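PDB 4ZO4: dephospho-CoA kinase from Campylobacter jejuni subsp. jejuni serotype O:2, which probably transfers a phosphate from ATP to the 3'-hydroxyl group of dephosphocoenzyme A, the last step of coenzyme A biosynthesis. Local coordinates for residues C16-F21 with F115-L120; F9-I14 with V133-T138. All blocks are in the same frame, centred on the assembly; numbering follows the deposited sequence.

Both interactions belong to the central parallel sheet of this P-loop kinase, where strand 7-12 lies between strands 114-117 and 132-136. Interaction 2 joins the first strand to 132-136 edge to edge; interaction 1 sets helix 15-27, which follows strand 7-12 in the chain, against the end of strand 114-117. Their centres are about 6 Å apart. Along the chain the order is 9-14, 16-21, 115-120, 133-138, so interaction 1 is nested within the loop closed by interaction 2. Probable hydrogen bonds V116 O to V10 N (2.9 Å) and I118 N to V10 O (3.0 Å) couple them. Interaction 1 holds C16 to T20 of the predicted ATP site, A15 to T20; segment 9-14 ends just before it.

Interaction 1. Residues C16-F21 with F115-L120; sequences CGKSTF and FVEIPL
Helix 16-21 runs over strand 115-117 at 149° between their N-to-C directions, with the short axes 9.9 Å apart at closest and K18 opposite E117 in the backbone register. The two side chains cross at about a right angle. K18 sends CG anti to its backbone N (chi1 -165°), then bends at chi3, which carries the chain past the carboxylate: K18 CE lies 3.3 Å from E117 OE2, while K18 CD is 3.6 Å from I118 O. The ammonium stands farther off, K18 NZ to E117 OE2 being a long salt bridge of 3.9 Å, with the backbone N and ring CD of P119 also near NZ. The K18 methylenes thus meet the carboxylate as well as the charged nitrogen does. At the strand's other end F21 and F115 form a T-shaped pair: the edge of F21 points to the face of F115, planes at 76° and ring centroids 5.3 Å apart. F21 CE2 stands over the rim of the F115 ring, 3.9 Å from F115 CD1. K18 and S19 belong to the predicted ATP site and fit the Walker A pattern. The F21 side also meets I134 and I136 of strand 132-136 and C192 and I196 of helix 185-200, whereas P119 packs on helix 35-45.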
# COMPACT_ATOMS: atom_id res chain seq x y z
N CYS A 16 -8.86 11.08 24.21
CA CYS A 16 -9.32 11.33 25.56
C CYS A 16 -10.27 10.24 26.03
O CYS A 16 -10.39 10.00 27.23
CB CYS A 16 -9.97 12.72 25.67
SG CYS A 16 -11.61 12.90 24.92
N GLY A 17 -10.93 9.57 25.10
CA GLY A 17 -11.78 8.42 25.45
C GLY A 17 -10.99 7.32 26.13
O GLY A 17 -11.38 6.77 27.16
N LYS A 18 -9.83 7.04 25.56
CA LYS A 18 -8.92 6.03 26.04
C LYS A 18 -8.28 6.39 27.40
O LYS A 18 -8.09 5.52 28.27
CB LYS A 18 -7.83 5.92 24.99
CG LYS A 18 -6.94 4.70 25.07
CD LYS A 18 -6.01 4.64 23.85
CE LYS A 18 -5.24 5.94 23.62
NZ LYS A 18 -3.97 5.72 22.87
N SER A 19 -7.91 7.66 27.57
CA SER A 19 -7.11 8.09 28.72
C SER A 19 -7.99 8.28 29.95
O SER A 19 -7.54 8.09 31.09
CB SER A 19 -6.40 9.39 28.41
OG SER A 19 -7.36 10.35 28.01
N THR A 20 -9.23 8.70 29.72
CA THR A 20 -10.20 8.81 30.78
C THR A 20 -10.57 7.42 31.33
O THR A 20 -10.56 7.23 32.54
CB THR A 20 -11.46 9.53 30.30
OG1 THR A 20 -11.20 10.94 30.19
CG2 THR A 20 -12.63 9.29 31.25
N PHE A 21 -10.89 6.47 30.45
CA PHE A 21 -11.17 5.10 30.89
C PHE A 21 -10.02 4.52 31.67
O PHE A 21 -10.21 3.66 32.53
CB PHE A 21 -11.45 4.17 29.73
CG PHE A 21 -11.78 2.77 30.16
CD1 PHE A 21 -13.08 2.32 30.17
CD2 PHE A 21 -10.79 1.90 30.56
CE1 PHE A 21 -13.39 1.03 30.58
CE2 PHE A 21 -11.08 0.61 30.96
CZ PHE A 21 -12.38 0.17 30.96
N PHE A 115 -5.52 -3.71 32.14
CA PHE A 115 -5.84 -2.99 30.92
C PHE A 115 -4.59 -2.52 30.13
O PHE A 115 -3.74 -1.79 30.65
CB PHE A 115 -6.76 -1.81 31.26
CG PHE A 115 -8.10 -2.24 31.81
CD1 PHE A 115 -9.08 -2.74 30.96
CD2 PHE A 115 -8.37 -2.21 33.18
CE1 PHE A 115 -10.30 -3.18 31.44
CE2 PHE A 115 -9.59 -2.66 33.67
CZ PHE A 115 -10.56 -3.15 32.79
N VAL A 116 -4.48 -2.98 28.90
CA VAL A 116 -3.43 -2.54 27.98
C VAL A 116 -4.01 -1.38 27.19
O VAL A 116 -4.84 -1.56 26.27
CB VAL A 116 -3.03 -3.67 26.99
CG1 VAL A 116 -1.93 -3.22 26.07
CG2 VAL A 116 -2.63 -4.95 27.73
N GLU A 117 -3.62 -0.18 27.55
CA GLU A 117 -4.02 0.95 26.74
C GLU A 117 -3.35 0.81 25.37
O GLU A 117 -2.16 0.50 25.31
CB GLU A 117 -3.60 2.25 27.44
CG GLU A 117 -3.70 3.47 26.54
CD GLU A 117 -3.61 4.77 27.30
OE1 GLU A 117 -3.13 4.76 28.46
OE2 GLU A 117 -4.02 5.80 26.73
N ILE A 118 -4.10 1.02 24.29
CA ILE A 118 -3.51 0.85 22.94
C ILE A 118 -4.19 1.73 21.87
O ILE A 118 -5.41 1.76 21.79
CB ILE A 118 -3.55 -0.63 22.52
CG1 ILE A 118 -2.79 -0.87 21.22
CG2 ILE A 118 -4.96 -1.14 22.39
CD1 ILE A 118 -2.65 -2.34 20.84
N PRO A 119 -3.40 2.47 21.07
CA PRO A 119 -3.96 3.19 19.91
C PRO A 119 -4.67 2.29 18.93
O PRO A 119 -4.17 1.23 18.57
CB PRO A 119 -2.73 3.80 19.23
CG PRO A 119 -1.64 3.81 20.26
CD PRO A 119 -1.98 2.78 21.30
N LEU A 120 -5.85 2.72 18.50
CA LEU A 120 -6.75 1.86 17.75
C LEU A 120 -6.06 1.15 16.60
O LEU A 120 -6.28 -0.03 16.43
CB LEU A 120 -7.98 2.64 17.26
CG LEU A 120 -9.10 1.91 16.49
CD1 LEU A 120 -9.62 0.71 17.26
CD2 LEU A 120 -10.24 2.84 16.15

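Interaction 2. Residues F9-I14 with V133-T138; sequences FVTASI and VIVIYT
T11 and V135 lie side by side on one face of a parallel ladder, their side chains pointing the same way, while strands 9-12 and 133-136 run parallel at 23° to each other. Starting at T11 CB, the nearest atom across is I134 O at 4.1 Å; CG2 then meets I134 O at 3.3 Å and V135 CG2 at 3.6 Å, with V133 CG1 slightly farther off. The other branch, OG1, is turned anti to the backbone N (chi1 173°) and packs against L120 of segment 115-120, which leaves the methyl between N and the carbonyl carbon and on the V135 side. The main-chain bonds alternate as a parallel pair requires: F9 O accepts from I134 N, T11 N gives to I134 O, T11 O accepts from I136 N at 2.9 Å, and S13 N gives to I136 O at 2.8 Å. T11 O also receives a CA-H...O contact from V135 CA. On the opposite face V10 CG1 meets I136 CD1 at 4.3 Å, and A12 CB packs on I136 CB at 4.1 Å. Past the strand ends the pairing continues through a side chain, as T138 N donates to S13 OG at 3.3 Å with an N-H...O angle of 148°. T138 OG1 is in turn weakly hydrogen-bonded to N181. The four main-chain bonds thus satisfy the facing peptide groups, and S13, shortly before the predicted ATP site, is tied to 133-138 through both its backbone N and its hydroxyl.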
# COMPACT_ATOMS: atom_id res chain seq x y z
N PHE A 9 -7.97 -4.95 26.41
CA PHE A 9 -7.40 -3.87 25.60
C PHE A 9 -8.32 -2.67 25.70
O PHE A 9 -9.53 -2.81 25.65
CB PHE A 9 -7.12 -4.31 24.14
CG PHE A 9 -6.02 -5.36 24.04
CD1 PHE A 9 -4.68 -4.99 24.10
CD2 PHE A 9 -6.33 -6.71 23.97
CE1 PHE A 9 -3.67 -5.95 24.05
CE2 PHE A 9 -5.33 -7.67 23.94
CZ PHE A 9 -4.00 -7.29 23.97
N VAL A 10 -7.76 -1.51 25.89
CA VAL A 10 -8.56 -0.33 25.91
C VAL A 10 -8.19 0.54 24.73
O VAL A 10 -7.08 1.04 24.66
CB VAL A 10 -8.32 0.47 27.18
CG1 VAL A 10 -9.14 1.75 27.15
CG2 VAL A 10 -8.67 -0.38 28.39
N THR A 11 -9.12 0.71 23.80
CA THR A 11 -8.82 1.50 22.63
C THR A 11 -9.94 2.49 22.39
O THR A 11 -11.05 2.25 22.83
CB THR A 11 -8.60 0.59 21.41
OG1 THR A 11 -8.47 1.40 20.24
CG2 THR A 11 -9.74 -0.35 21.21
N ALA A 12 -9.65 3.60 21.71
CA ALA A 12 -10.62 4.69 21.58
C ALA A 12 -10.62 5.36 20.23
O ALA A 12 -9.58 5.58 19.61
CB ALA A 12 -10.40 5.74 22.65
N SER A 13 -11.82 5.71 19.80
CA SER A 13 -12.02 6.43 18.57
C SER A 13 -11.47 7.84 18.64
O SER A 13 -11.36 8.48 17.62
CB SER A 13 -13.50 6.49 18.20
OG SER A 13 -14.09 7.68 18.68
N ILE A 14 -11.16 8.31 19.86
CA ILE A 14 -10.54 9.62 20.11
C ILE A 14 -9.75 9.59 21.44
O ILE A 14 -10.17 8.95 22.41
CB ILE A 14 -11.60 10.75 20.11
CG1 ILE A 14 -10.99 12.07 20.59
CG2 ILE A 14 -12.79 10.38 20.98
CD1 ILE A 14 -11.85 13.28 20.27
N VAL A 133 -11.28 -6.90 23.82
CA VAL A 133 -11.06 -5.59 23.28
C VAL A 133 -12.21 -4.67 23.64
O VAL A 133 -13.38 -4.96 23.33
CB VAL A 133 -10.94 -5.68 21.76
CG1 VAL A 133 -10.30 -4.43 21.20
CG2 VAL A 133 -10.13 -6.89 21.41
N ILE A 134 -11.86 -3.54 24.25
CA ILE A 134 -12.81 -2.53 24.72
C ILE A 134 -12.64 -1.29 23.86
O ILE A 134 -11.62 -0.60 23.92
CB ILE A 134 -12.51 -2.11 26.19
CG1 ILE A 134 -12.79 -3.26 27.17
CG2 ILE A 134 -13.32 -0.87 26.62
CD1 ILE A 134 -12.42 -2.92 28.60
N VAL A 135 -13.64 -1.00 23.05
CA VAL A 135 -13.54 0.17 22.22
C VAL A 135 -14.47 1.25 22.76
O VAL A 135 -15.68 1.03 22.92
CB VAL A 135 -13.90 -0.12 20.75
CG1 VAL A 135 -13.71 1.15 19.92
CG2 VAL A 135 -13.03 -1.24 20.20
N ILE A 136 -13.89 2.41 23.03
CA ILE A 136 -14.66 3.58 23.33
C ILE A 136 -14.91 4.35 22.04
O ILE A 136 -13.98 4.90 21.44
CB ILE A 136 -13.96 4.48 24.34
CG1 ILE A 136 -13.65 3.66 25.59
CG2 ILE A 136 -14.87 5.64 24.67
CD1 ILE A 136 -12.55 4.22 26.45
N TYR A 137 -16.18 4.37 21.67
CA TYR A 137 -16.64 4.82 20.39
C TYR A 137 -17.45 6.11 20.53
O TYR A 137 -18.33 6.21 21.40
CB TYR A 137 -17.54 3.74 19.82
CG TYR A 137 -18.09 4.02 18.45
CD1 TYR A 137 -17.27 4.58 17.45
CD2 TYR A 137 -19.39 3.67 18.12
CE1 TYR A 137 -17.76 4.80 16.18
CE2 TYR A 137 -19.88 3.88 16.84
CZ TYR A 137 -19.06 4.44 15.88
OH TYR A 137 -19.53 4.67 14.61
N THR A 138 -17.15 7.09 19.67
CA THR A 138 -17.96 8.28 19.48
C THR A 138 -18.52 8.38 18.04
O THR A 138 -17.82 8.81 17.14
CB THR A 138 -17.11 9.52 19.78
OG1 THR A 138 -16.39 9.33 21.01
CG2 THR A 138 -17.99 10.74 19.87